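STING-associated CdnE c-di-GMP synthase (Flavobacteriaceae, PDB 6WT8) makes the cyclic dinucleotide signal c-di-GMP, probably from GTP, as the synthase partner of a STING-linked CBASS defence system. Local coordinates at residues 259-264 against 276-281; 283-288 against 303-308. All blocks are in the same frame, centred on the assembly; numbering follows the deposited sequence.

From the N terminus four helices lead into the strands of the nucleotidyltransferase sheet (85-221), after which the chain is almost wholly helical. Interaction 1 (259-264 with 276-281) closes an eleven-residue connection, bringing helix 253-266 against the start of helix 278-287. Interaction 2 (283-288 with 303-308) follows in series and closes fourteen residues, setting the far end of that same helix against helix 300-314. The two loops neither nest nor cross, and helix 278-287 is their shared element. They meet directly where Phe-259 CD2 lies 3.6 Å from Leu-305 CD1 and Leu-260 CD1 lies 3.9 Å from Cys-285 SG. Helix 336-360 touches residues of both, with Phe-259 and Leu-305 on Leu-350.

Interaction 1 of 2, residues 259-264 against 276-281; sequences FLKNIK and IRSFHI
Helix 253-266 meets the opening turn of helix 278-287 in a mixed contact, with Ile-281 at its apolar centre and Lys-264 bonding to the backbone just ahead of the turn. Ile-281 offers two branches: its CG2 lies 3.9 Å from Leu-260 CB, while its CD1 rests 3.7 Å from Lys-264 CE and also meets Lys-261 CG. Both lysines thus pack through their methylenes before their amines are used. Lys-264 starts with CG anti to the backbone N, then bends at CG-CD (chi3 71°) and again at CD-CE, which brings NZ to 2.9 Å from Ile-276 O. NZ approaches this carbonyl at a C=O...N angle of 154°, tilted 17° from its plane. With an alanine here, Ile-276 O would probably lose this donor and Ile-281 CD1 its methylene neighbour.

The two segments belong to consecutive helices joined by an eleven-residue loop in the helical part of this CD-NTase. Arg-277 is the N-cap of the second helix, and its N bonds to His-280 ND1 at 2.9 Å, supplying the N3-to-N-cap half of a capping box. Lys-261 is extended beyond CG; its NZ hydrogen-bonds Thr-97 O, which connects this helix pair to the segment between strands 85-90 and 106-112, and lies 2.9 Å from Ser-278 OG.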
loop_
_atom_site.group_PDB
_atom_site.type_symbol
_atom_site.label_atom_id
_atom_site.label_comp_id
_atom_site.label_asym_id
_atom_site.label_seq_id
_atom_site.Cartn_x
_atom_site.Cartn_y
_atom_site.Cartn_z
ATOM N N PHE A 259 -5.056 -6.256 10.290
ATOM C CA PHE A 259 -6.256 -6.637 11.038
ATOM C C PHE A 259 -7.496 -6.058 10.401
ATOM O O PHE A 259 -8.449 -6.786 10.137
ATOM C CB PHE A 259 -6.113 -6.143 12.481
ATOM C CG PHE A 259 -7.294 -6.415 13.361
ATOM C CD1 PHE A 259 -7.642 -7.686 13.688
ATOM C CD2 PHE A 259 -7.955 -5.390 13.936
ATOM C CE1 PHE A 259 -8.755 -7.948 14.531
ATOM C CE2 PHE A 259 -9.045 -5.633 14.775
ATOM C CZ PHE A 259 -9.413 -6.920 15.097
ATOM N N LEU A 260 -7.507 -4.742 10.125
ATOM C CA LEU A 260 -8.746 -4.167 9.564
ATOM C C LEU A 260 -9.049 -4.743 8.180
ATOM O O LEU A 260 -10.214 -4.943 7.815
ATOM C CB LEU A 260 -8.651 -2.633 9.476
ATOM C CG LEU A 260 -8.903 -1.758 10.681
ATOM C CD1 LEU A 260 -9.140 -0.309 10.118
ATOM C CD2 LEU A 260 -10.123 -2.228 11.487
ATOM N N LYS A 261 -8.007 -4.995 7.364
ATOM C CA LYS A 261 -8.227 -5.614 6.052
ATOM C C LYS A 261 -8.859 -6.991 6.199
ATOM O O LYS A 261 -9.789 -7.336 5.454
ATOM C CB LYS A 261 -6.908 -5.709 5.284
ATOM C CG LYS A 261 -6.412 -4.392 4.720
ATOM C CD LYS A 261 -5.166 -4.699 3.886
ATOM C CE LYS A 261 -4.526 -3.492 3.356
ATOM N NZ LYS A 261 -3.532 -4.010 2.310
ATOM N N ASN A 262 -8.416 -7.773 7.184
ATOM C CA ASN A 262 -9.006 -9.091 7.397
ATOM C C ASN A 262 -10.445 -8.960 7.865
ATOM O O ASN A 262 -11.302 -9.749 7.451
ATOM C CB ASN A 262 -8.170 -9.876 8.439
ATOM C CG ASN A 262 -7.041 -10.696 7.763
ATOM O OD1 ASN A 262 -7.336 -11.569 6.946
ATOM N ND2 ASN A 262 -5.773 -10.394 8.055
ATOM N N ILE A 263 -10.712 -8.053 8.814
ATOM C CA ILE A 263 -12.097 -7.869 9.276
ATOM C C ILE A 263 -12.985 -7.486 8.100
ATOM O O ILE A 263 -14.087 -8.012 7.941
ATOM C CB ILE A 263 -12.174 -6.793 10.372
ATOM C CG1 ILE A 263 -11.397 -7.205 11.617
ATOM C CG2 ILE A 263 -13.625 -6.426 10.739
ATOM C CD1 ILE A 263 -11.611 -8.563 12.095
ATOM N N LYS A 264 -12.512 -6.563 7.249
ATOM C CA LYS A 264 -13.352 -6.174 6.112
ATOM C C LYS A 264 -13.623 -7.365 5.180
ATOM O O LYS A 264 -14.758 -7.564 4.665
ATOM C CB LYS A 264 -12.673 -5.031 5.333
ATOM C CG LYS A 264 -13.683 -4.389 4.359
ATOM C CD LYS A 264 -13.115 -3.057 3.783
ATOM C CE LYS A 264 -11.977 -3.317 2.792
ATOM N NZ LYS A 264 -12.495 -3.643 1.391
ATOM N N ILE A 276 -14.642 1.409 0.600
ATOM C CA ILE A 276 -13.442 1.477 1.424
ATOM C C ILE A 276 -12.514 0.393 0.924
ATOM O O ILE A 276 -12.877 -0.793 0.947
ATOM C CB ILE A 276 -13.767 1.259 2.908
ATOM C CG1 ILE A 276 -14.493 2.496 3.484
ATOM C CG2 ILE A 276 -12.501 0.944 3.783
ATOM C CD1 ILE A 276 -13.663 3.769 3.618
ATOM N N ARG A 277 -11.339 0.792 0.458
ATOM C CA ARG A 277 -10.345 -0.101 -0.093
ATOM C C ARG A 277 -9.073 -0.047 0.751
ATOM O O ARG A 277 -8.991 0.647 1.752
ATOM C CB ARG A 277 -10.005 0.262 -1.541
ATOM C CG ARG A 277 -11.224 0.411 -2.469
ATOM C CD ARG A 277 -11.777 -0.912 -2.923
ATOM N NE ARG A 277 -12.772 -0.650 -3.967
ATOM C CZ ARG A 277 -12.585 -0.828 -5.273
ATOM N NH1 ARG A 277 -11.427 -1.313 -5.726
ATOM N NH2 ARG A 277 -13.567 -0.532 -6.119
ATOM N N SER A 278 -8.075 -0.805 0.315
ATOM C CA SER A 278 -6.796 -0.815 1.024
ATOM C C SER A 278 -6.253 0.596 1.256
ATOM O O SER A 278 -5.822 0.917 2.381
ATOM C CB SER A 278 -5.820 -1.668 0.221
ATOM O OG SER A 278 -4.562 -1.692 0.846
ATOM N N PHE A 279 -6.321 1.452 0.229
ATOM C CA PHE A 279 -5.859 2.840 0.305
ATOM C C PHE A 279 -6.492 3.557 1.500
ATOM O O PHE A 279 -5.805 4.298 2.231
ATOM C CB PHE A 279 -6.243 3.449 -1.080
ATOM C CG PHE A 279 -6.120 4.932 -1.230
ATOM C CD1 PHE A 279 -4.965 5.452 -1.867
ATOM C CD2 PHE A 279 -7.107 5.790 -0.821
ATOM C CE1 PHE A 279 -4.802 6.823 -2.058
ATOM C CE2 PHE A 279 -6.990 7.158 -1.042
ATOM C CZ PHE A 279 -5.827 7.679 -1.640
ATOM N N HIS A 280 -7.801 3.356 1.694
ATOM C CA HIS A 280 -8.497 4.058 2.768
ATOM C C HIS A 280 -8.154 3.467 4.104
ATOM O O HIS A 280 -8.034 4.214 5.091
ATOM C CB HIS A 280 -10.016 4.004 2.566
ATOM C CG HIS A 280 -10.426 4.472 1.224
ATOM N ND1 HIS A 280 -10.552 3.603 0.157
ATOM C CD2 HIS A 280 -10.698 5.721 0.735
ATOM C CE1 HIS A 280 -10.914 4.296 -0.918
ATOM N NE2 HIS A 280 -11.046 5.573 -0.582
ATOM N N ILE A 281 -8.027 2.133 4.194
ATOM C CA ILE A 281 -7.637 1.511 5.463
ATOM C C ILE A 281 -6.248 1.974 5.865
ATOM O O ILE A 281 -6.006 2.323 7.039
ATOM C CB ILE A 281 -7.698 -0.030 5.338
ATOM C CG1 ILE A 281 -9.162 -0.421 5.335
ATOM C CG2 ILE A 281 -7.014 -0.682 6.561
ATOM C CD1 ILE A 281 -9.409 -1.905 5.040
#

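Interaction 2 of 2, residues 283-288 against 303-308; sequences AICYNI and SILYQE
The side chains of Ile-288 and Glu-308 lie alongside each other, running opposite ways, and the glutamate can be followed outward through the contact. Its CB lies 3.9 Å from Ile-288 CD1. Next, CG, anti to the backbone N (chi1 176°), sits 3.8 Å from Ile-288 CG1 and touches Ile-284 CG2 from another direction. A bend at the following bond (chi2 67°) keeps the chain against the isoleucine, where CD is 3.9 Å from Ile-288 CG1. At the tip OE1 is still beside that CG1, whereas OE2 is hydrogen-bonded to Tyr-318 OH. The Asn-287 side chain runs roughly perpendicular to that of Glu-308, its amide plane turned 67° from the carboxylate, with no closer approach than 3.9 Å between its OD1 and Glu-308 OE2. A water lies 2.8 Å from Ile-284 O; its spacing to OE2 is too short to be trusted. Burial of the carboxylate may well raise its proton affinity, with Tyr-318 offsetting part of that cost.

Beyond the glutamate the contact is apolar. Leu-305 CD2 is 4.0 Å from both Cys-285 SG and Ile-288 CD1, and the CG2 methyls of Ile-288 and Ile-304 meet at 4.1 Å. Cys-285 and Leu-305 also touch helix 253-266; the steep crossing of segments 283-287 and 303-308 is part of the helical packing in the C-terminal part of this CD-NTase.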
loop_
_atom_site.group_PDB
_atom_site.type_symbol
_atom_site.label_atom_id
_atom_site.label_comp_id
_atom_site.label_asym_id
_atom_site.label_seq_id
_atom_site.Cartn_x
_atom_site.Cartn_y
_atom_site.Cartn_z
ATOM N N ALA A 283 -4.835 4.803 5.130
ATOM C CA ALA A 283 -4.927 6.203 5.563
ATOM C C ALA A 283 -5.571 6.341 6.944
ATOM O O ALA A 283 -5.119 7.144 7.769
ATOM C CB ALA A 283 -5.732 7.013 4.521
ATOM N N ILE A 284 -6.614 5.553 7.222
ATOM C CA ILE A 284 -7.275 5.652 8.531
ATOM C C ILE A 284 -6.277 5.250 9.615
ATOM O O ILE A 284 -6.171 5.889 10.688
ATOM C CB ILE A 284 -8.528 4.762 8.553
ATOM C CG1 ILE A 284 -9.586 5.394 7.634
ATOM C CG2 ILE A 284 -9.009 4.528 10.019
ATOM C CD1 ILE A 284 -10.786 4.414 7.302
ATOM N N CYS A 285 -5.558 4.140 9.386
ATOM C CA CYS A 285 -4.617 3.687 10.430
ATOM C C CYS A 285 -3.438 4.629 10.573
ATOM O O CYS A 285 -2.991 4.902 11.697
ATOM C CB CYS A 285 -4.151 2.270 10.146
ATOM S SG CYS A 285 -5.478 1.038 10.277
ATOM N N TYR A 286 -2.935 5.138 9.453
ATOM C CA TYR A 286 -1.782 6.024 9.448
ATOM C C TYR A 286 -2.109 7.323 10.165
ATOM O O TYR A 286 -1.208 8.001 10.689
ATOM C CB TYR A 286 -1.389 6.263 7.973
ATOM C CG TYR A 286 -0.170 7.120 7.759
ATOM C CD1 TYR A 286 1.076 6.584 7.765
ATOM C CD2 TYR A 286 -0.309 8.478 7.532
ATOM C CE1 TYR A 286 2.185 7.395 7.547
ATOM C CE2 TYR A 286 0.801 9.306 7.313
ATOM C CZ TYR A 286 2.049 8.733 7.341
ATOM O OH TYR A 286 3.161 9.515 7.130
ATOM N N ASN A 287 -3.387 7.729 10.147
ATOM C CA ASN A 287 -3.725 9.011 10.732
ATOM C C ASN A 287 -3.811 8.941 12.270
ATOM O O ASN A 287 -3.851 9.994 12.923
ATOM C CB ASN A 287 -5.027 9.485 10.070
ATOM C CG ASN A 287 -5.558 10.776 10.649
ATOM O OD1 ASN A 287 -6.621 10.777 11.270
ATOM N ND2 ASN A 287 -4.822 11.817 10.488
ATOM N N ILE A 288 -3.837 7.737 12.864
ATOM C CA ILE A 288 -3.927 7.631 14.317
ATOM C C ILE A 288 -2.621 8.132 14.937
ATOM O O ILE A 288 -1.524 7.821 14.462
ATOM C CB ILE A 288 -4.249 6.172 14.728
ATOM C CG1 ILE A 288 -5.631 5.771 14.183
ATOM C CG2 ILE A 288 -4.280 6.001 16.260
ATOM C CD1 ILE A 288 -6.033 4.303 14.372
ATOM N N SER A 303 -9.459 -1.951 20.625
ATOM C CA SER A 303 -10.172 -0.811 21.189
ATOM C C SER A 303 -9.739 0.523 20.552
ATOM O O SER A 303 -10.582 1.380 20.291
ATOM C CB SER A 303 -9.911 -0.780 22.675
ATOM O OG SER A 303 -10.548 0.339 23.290
ATOM N N ILE A 304 -8.441 0.714 20.302
ATOM C CA ILE A 304 -7.982 1.947 19.628
ATOM C C ILE A 304 -8.664 2.105 18.278
ATOM O O ILE A 304 -9.142 3.182 17.906
ATOM C CB ILE A 304 -6.454 1.912 19.453
ATOM C CG1 ILE A 304 -5.774 2.092 20.772
ATOM C CG2 ILE A 304 -5.945 2.981 18.413
ATOM C CD1 ILE A 304 -5.972 3.424 21.447
ATOM N N LEU A 305 -8.687 1.026 17.507
ATOM C CA LEU A 305 -9.330 1.057 16.194
ATOM C C LEU A 305 -10.827 1.329 16.307
ATOM O O LEU A 305 -11.380 2.125 15.523
ATOM C CB LEU A 305 -9.064 -0.245 15.472
ATOM C CG LEU A 305 -7.618 -0.395 14.981
ATOM C CD1 LEU A 305 -7.427 -1.845 14.478
ATOM C CD2 LEU A 305 -7.375 0.571 13.795
ATOM N N TYR A 306 -11.507 0.681 17.263
ATOM C CA TYR A 306 -12.926 0.951 17.455
ATOM C C TYR A 306 -13.160 2.409 17.786
ATOM O O TYR A 306 -14.073 3.033 17.226
ATOM C CB TYR A 306 -13.499 0.055 18.545
ATOM C CG TYR A 306 -14.934 0.353 18.851
ATOM C CD1 TYR A 306 -15.938 -0.062 18.027
ATOM C CD2 TYR A 306 -15.297 0.988 20.030
ATOM C CE1 TYR A 306 -17.258 0.200 18.270
ATOM C CE2 TYR A 306 -16.640 1.271 20.283
ATOM C CZ TYR A 306 -17.610 0.858 19.393
ATOM O OH TYR A 306 -18.936 1.091 19.639
ATOM N N GLN A 307 -12.340 2.972 18.682
ATOM C CA GLN A 307 -12.481 4.382 19.009
ATOM C C GLN A 307 -12.264 5.259 17.770
ATOM O O GLN A 307 -12.997 6.211 17.542
ATOM C CB GLN A 307 -11.516 4.756 20.138
ATOM C CG GLN A 307 -11.802 4.097 21.455
ATOM C CD GLN A 307 -10.590 4.296 22.417
ATOM O OE1 GLN A 307 -10.133 5.420 22.614
ATOM N NE2 GLN A 307 -10.044 3.204 22.945
ATOM N N GLU A 308 -11.271 4.950 16.955
ATOM C CA GLU A 308 -11.032 5.781 15.790
ATOM C C GLU A 308 -12.192 5.713 14.807
ATOM O O GLU A 308 -12.633 6.754 14.279
ATOM C CB GLU A 308 -9.750 5.325 15.109
ATOM C CG GLU A 308 -9.446 6.077 13.823
ATOM C CD GLU A 308 -9.124 7.562 14.055
ATOM O OE1 GLU A 308 -8.875 7.968 15.201
ATOM O OE2 GLU A 308 -9.104 8.295 13.047
HETATM O O HOH W 1 -7.796 8.114 10.984
#